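Local coordinates for KaiC-like domain-containing protein (Pyrococcus horikoshii, PDB 3BS4) that is of unknown function but is built as a KaiC-like, probably RecA-type, alpha/beta domain and binds a peptide of unknown identity, at residues A30-K35 with L209-S214; S56-L61 with A145-G150. All blocks are in the same frame, centred on the assembly; numbering follows the deposited sequence. Where two conformers were deposited one is given.

In the fold
Both contacts belong to one ten-stranded, mostly parallel sheet, and their centres lie about 17 Å apart. Along the chain the order is 30-35, 56-61, 145-150 and 209-214, so both segments of contact 2 fall in the span between those of contact 1. Contact 1 sets the turn between strand 22-27 and helix 34-47 against strand 207-216; contact 2 joins the ends of the neighbouring parallel strands 51-56 and 141-146. The two meet through K35 NZ and Y59 OH, 2.8 Å apart in a probable hydrogen bond. E190, at the end of strand 184-190, pairs with K35, Y59 and S147, so the two contacts share this residue, in the region where RecA-like proteins usually place the nucleotide site.

Contact 1 (A30-K35 with L209-S214); sequences ASSRGK and LKTRSS
T211 meets the 30-35 turn through both branches of its side chain. Its OG1 donates a hydrogen bond to S32 OG at 2.8 Å, and the same oxygen lies 3.3 Å from G34 CA. The methyl CG2 settles alongside, 3.8 Å from G34 CA; because G34 has no side chain, the threonine can pack directly against the backbone at the start of helix 34-47. S32 OG receives the bond with its first torsion at 72°, tucked between its own backbone N and carbonyl carbon. From there it also accepts a weak bond from G34 N at 3.4 Å and pairs with the carbonyl of D29, so the hydroxyl is gripped from several directions and ties the turn to itself as well as to the strand.

By its place between strand 22-27 and helix 34-47 the turn corresponds to the P-loop of RecA-like folds. It keeps the Gly-Lys pair of the Walker A motif as G34 and K35, but D29 and D36 stand where the consensus has its first glycine and its closing threonine or serine.

At R212 it is the backbone that takes part: its N lies 3.6 Å from S32 CB, while the side chain sets off from the other side of the strand. S213 points back at the turn. Its OG comes 2.9 Å from S32 N, but the angle is too poor for a hydrogen bond, and the hydroxyl pairs with the carboxylate of D29. S213 OG also presses against the bend from S31 to S32, 3.4 Å from S31 CB.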
loop_
_atom_site.group_PDB
_atom_site.type_symbol
_atom_site.label_atom_id
_atom_site.label_comp_id
_atom_site.label_asym_id
_atom_site.label_seq_id
_atom_site.Cartn_x
_atom_site.Cartn_y
_atom_site.Cartn_z
ATOM N N ALA A 30 3.459 3.295 16.320
ATOM C CA ALA A 30 3.989 4.356 15.508
ATOM C C ALA A 30 5.499 4.504 15.615
ATOM O O ALA A 30 6.139 4.851 14.636
ATOM C CB ALA A 30 3.285 5.711 15.830
ATOM N N SER A 31 6.056 4.228 16.795
ATOM C CA SER A 31 7.498 4.392 17.006
ATOM C C SER A 31 8.294 3.430 16.139
ATOM O O SER A 31 9.449 3.688 15.837
ATOM C CB SER A 31 7.872 4.186 18.485
ATOM O OG SER A 31 7.200 5.138 19.296
ATOM N N SER A 32 7.675 2.334 15.709
ATOM C CA SER A 32 8.427 1.356 14.895
ATOM C C SER A 32 8.830 1.893 13.522
ATOM O O SER A 32 9.743 1.358 12.889
ATOM C CB SER A 32 7.626 0.066 14.723
ATOM O OG SER A 32 6.525 0.257 13.838
ATOM N N ARG A 33 8.117 2.915 13.047
ATOM C CA ARG A 33 8.360 3.484 11.722
ATOM C C ARG A 33 8.211 2.467 10.581
ATOM O O ARG A 33 8.822 2.618 9.529
ATOM C CB ARG A 33 9.724 4.178 11.666
ATOM C CG ARG A 33 9.748 5.457 12.490
ATOM C CD ARG A 33 11.132 6.089 12.529
ATOM N NE ARG A 33 11.589 6.487 11.196
ATOM C CZ ARG A 33 12.831 6.862 10.905
ATOM N NH1 ARG A 33 13.766 6.907 11.852
ATOM N NH2 ARG A 33 13.134 7.192 9.660
ATOM N N GLY A 34 7.384 1.438 10.779
ATOM C CA GLY A 34 7.079 0.510 9.687
ATOM C C GLY A 34 6.515 1.221 8.464
ATOM O O GLY A 34 6.720 0.802 7.333
ATOM N N LYS A 35 5.805 2.312 8.693
ATOM C CA LYS A 35 5.276 3.118 7.594
ATOM C C LYS A 35 6.410 3.632 6.710
ATOM O O LYS A 35 6.303 3.653 5.478
ATOM C CB LYS A 35 4.432 4.270 8.166
ATOM C CG LYS A 35 3.939 5.317 7.193
ATOM C CD LYS A 35 2.872 6.222 7.820
ATOM C CE LYS A 35 3.270 6.796 9.192
ATOM N NZ LYS A 35 2.214 7.709 9.740
ATOM N N LEU A 209 3.787 -8.776 7.214
ATOM C CA LEU A 209 4.960 -8.332 7.978
ATOM C C LEU A 209 4.482 -7.375 9.049
ATOM O O LEU A 209 3.768 -6.419 8.740
ATOM C CB LEU A 209 5.958 -7.607 7.070
ATOM C CG LEU A 209 6.432 -8.348 5.810
ATOM C CD1 LEU A 209 7.531 -7.549 5.083
ATOM C CD2 LEU A 209 6.889 -9.755 6.111
ATOM N N LYS A 210 4.885 -7.617 10.291
ATOM C CA LYS A 210 4.448 -6.771 11.410
ATOM C C LYS A 210 5.664 -6.068 11.974
ATOM O O LYS A 210 6.675 -6.711 12.237
ATOM C CB LYS A 210 3.807 -7.611 12.509
ATOM C CG LYS A 210 3.353 -6.790 13.698
ATOM C CD LYS A 210 2.428 -7.599 14.575
ATOM C CE LYS A 210 3.173 -8.340 15.650
ATOM N NZ LYS A 210 2.198 -8.973 16.611
ATOM N N THR A 211 5.579 -4.747 12.128
ATOM C CA THR A 211 6.676 -4.009 12.772
ATOM C C THR A 211 6.253 -3.560 14.160
ATOM O O THR A 211 5.078 -3.280 14.421
ATOM C CB THR A 211 7.140 -2.793 11.952
ATOM O OG1 THR A 211 6.109 -1.789 11.917
ATOM C CG2 THR A 211 7.508 -3.210 10.532
ATOM N N ARG A 212 7.223 -3.512 15.063
ATOM C CA ARG A 212 6.935 -3.118 16.440
ATOM C C ARG A 212 8.202 -2.649 17.117
ATOM O O ARG A 212 9.298 -2.975 16.672
ATOM C CB ARG A 212 6.341 -4.283 17.214
ATOM C CG ARG A 212 7.283 -5.468 17.346
ATOM C CD ARG A 212 6.701 -6.500 18.281
ATOM N NE ARG A 212 7.655 -7.567 18.580
ATOM C CZ ARG A 212 7.304 -8.751 19.075
ATOM N NH1 ARG A 212 6.030 -9.027 19.320
ATOM N NH2 ARG A 212 8.233 -9.667 19.320
ATOM N N SER A 213 8.027 -1.890 18.194
ATOM C CA SER A 213 9.127 -1.314 18.959
ATOM C C SER A 213 9.222 -1.978 20.326
ATOM O O SER A 213 8.218 -2.430 20.880
ATOM C CB SER A 213 8.873 0.186 19.184
ATOM O OG SER A 213 8.690 0.880 17.957
ATOM N N SER A 214 10.438 -2.020 20.858
ATOM C CA SER A 214 10.688 -2.483 22.211
ATOM C C SER A 214 11.519 -1.380 22.866
ATOM O O SER A 214 12.510 -0.916 22.300
ATOM C CB SER A 214 11.451 -3.819 22.164
ATOM O OG SER A 214 11.948 -4.209 23.436
#

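Contact 2 (S56-L61 with A145-G150); sequences SISYPL and AISMSG
I57 is the main bump of this interface, its branched side chain filling a hollow formed by A145, S147, M148 and G150. The segments leave adjacent parallel strands of what is probably a RecA-like sheet, paired for a last step at S56 and I146. Beyond it the cis peptide between I146 and S147 recalls the one that follows the Walker B strand in RecA. I57 spreads its two branches over this kink: with chi1 at -62°, CG2 lies anti to the backbone N and reaches S147 O at 3.5 Å, while CD1 rests against A145 CB at 4.0 Å and approaches the sulfur of M148. I57 and M148 also pack on a polar side chain of the bound peptide.

G150 has no side chain, and S58 comes down directly on its backbone, OG 3.5 Å from G150 CA. The same OG accepts a hydrogen bond from S147 N, the nitrogen of the cis peptide itself, at 3.0 Å. S58 CB lies over the rim of one face of the Y59 ring, whose edge receives the I146 methyl CG2.

I146 O is held by two amides: I57 N comes from above the carbonyl plane, whereas S58 N lies in it, on a lone pair, at 3.0 Å. A water adds a third bond to I146 O at 2.8 Å, and also donates to S56 OG and accepts from Y59 N.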
loop_
_atom_site.group_PDB
_atom_site.type_symbol
_atom_site.label_atom_id
_atom_site.label_comp_id
_atom_site.label_asym_id
_atom_site.label_seq_id
_atom_site.Cartn_x
_atom_site.Cartn_y
_atom_site.Cartn_z
ATOM N N SER A 56 -4.813 6.816 -1.590
ATOM C CA SER A 56 -4.324 7.709 -0.542
ATOM C C SER A 56 -5.472 8.015 0.397
ATOM O O SER A 56 -6.235 8.940 0.170
ATOM C CB SER A 56 -3.759 8.975 -1.174
ATOM O OG SER A 56 -3.150 9.761 -0.177
ATOM N N ILE A 57 -5.610 7.165 1.419
ATOM C CA ILE A 57 -6.799 7.106 2.263
ATOM C C ILE A 57 -6.645 7.971 3.513
ATOM O O ILE A 57 -7.591 8.650 3.926
ATOM C CB ILE A 57 -7.046 5.631 2.699
ATOM C CG1 ILE A 57 -7.317 4.724 1.469
ATOM C CG2 ILE A 57 -8.180 5.516 3.740
ATOM C CD1 ILE A 57 -6.849 3.274 1.647
ATOM N N SER A 58 -5.456 7.934 4.112
ATOM C CA SER A 58 -5.279 8.410 5.482
ATOM C C SER A 58 -4.709 9.809 5.636
ATOM O O SER A 58 -4.868 10.404 6.723
ATOM C CB SER A 58 -4.402 7.441 6.276
ATOM O OG SER A 58 -5.075 6.227 6.510
ATOM N N TYR A 59 -4.027 10.306 4.596
ATOM C CA TYR A 59 -3.269 11.563 4.697
ATOM C C TYR A 59 -3.646 12.528 3.591
ATOM O O TYR A 59 -3.931 12.106 2.463
ATOM C CB TYR A 59 -1.738 11.298 4.671
ATOM C CG TYR A 59 -1.345 10.347 5.764
ATOM C CD1 TYR A 59 -1.350 10.769 7.094
ATOM C CD2 TYR A 59 -1.086 9.000 5.488
ATOM C CE1 TYR A 59 -1.051 9.904 8.123
ATOM C CE2 TYR A 59 -0.792 8.118 6.513
ATOM C CZ TYR A 59 -0.779 8.582 7.831
ATOM O OH TYR A 59 -0.499 7.754 8.901
ATOM N N PRO A 60 -3.615 13.832 3.911
ATOM C CA PRO A 60 -3.799 14.843 2.871
ATOM C C PRO A 60 -2.752 14.661 1.781
ATOM O O PRO A 60 -1.610 14.314 2.067
ATOM C CB PRO A 60 -3.537 16.159 3.599
ATOM C CG PRO A 60 -3.680 15.867 5.068
ATOM C CD PRO A 60 -3.397 14.407 5.251
ATOM N N LEU A 61 -3.154 14.903 0.540
ATOM C CA LEU A 61 -2.246 14.800 -0.584
ATOM C C LEU A 61 -0.954 15.619 -0.394
ATOM O O LEU A 61 0.134 15.163 -0.710
ATOM C CB LEU A 61 -2.970 15.222 -1.857
ATOM C CG LEU A 61 -2.177 15.034 -3.143
ATOM C CD1 LEU A 61 -1.782 13.564 -3.340
ATOM C CD2 LEU A 61 -2.982 15.579 -4.316
ATOM N N ALA A 145 -1.964 0.939 -0.607
ATOM C CA ALA A 145 -3.115 1.552 0.099
ATOM C C ALA A 145 -2.654 2.077 1.460
ATOM O O ALA A 145 -2.298 1.281 2.347
ATOM C CB ALA A 145 -4.255 0.530 0.283
ATOM N N ILE A 146 -2.662 3.411 1.583
ATOM C CA ILE A 146 -2.087 4.089 2.732
ATOM C C ILE A 146 -3.158 4.958 3.396
ATOM O O ILE A 146 -3.427 6.073 2.954
ATOM C CB ILE A 146 -0.865 4.960 2.348
ATOM C CG1 ILE A 146 0.132 4.167 1.482
ATOM C CG2 ILE A 146 -0.198 5.502 3.610
ATOM C CD1 ILE A 146 1.209 5.007 0.812
ATOM N N SER A 147 -3.813 4.442 4.436
ATOM C CA SER A 147 -3.670 3.105 4.981
ATOM C C SER A 147 -5.014 2.506 5.296
ATOM O O SER A 147 -6.023 3.230 5.345
ATOM C CB SER A 147 -3.038 3.250 6.386
ATOM O OG SER A 147 -1.767 3.889 6.297
ATOM N N MET A 148 -5.103 1.189 5.395
ATOM C CA MET A 148 -6.359 0.494 5.195
ATOM C C MET A 148 -7.031 0.751 6.586
ATOM O O MET A 148 -8.264 0.755 6.731
ATOM C CB MET A 148 -6.128 -1.006 5.047
ATOM C CG MET A 148 -5.666 -1.408 3.643
ATOM S SD MET A 148 -6.895 -1.051 2.353
ATOM C CE MET A 148 -8.150 -2.288 2.831
ATOM N N SER A 149 -6.216 0.998 7.621
ATOM C CA SER A 149 -6.725 1.353 8.953
ATOM C C SER A 149 -7.511 2.675 8.942
ATOM O O SER A 149 -8.345 2.927 9.824
ATOM C CB SER A 149 -5.560 1.393 9.981
ATOM O OG SER A 149 -4.464 2.149 9.472
ATOM N N GLY A 150 -7.269 3.509 7.927
ATOM C CA GLY A 150 -7.980 4.780 7.785
ATOM C C GLY A 150 -9.480 4.629 7.612
ATOM O O GLY A 150 -10.240 5.553 7.934
HETATM O O HOH W 1 -2.713 8.787 2.460
#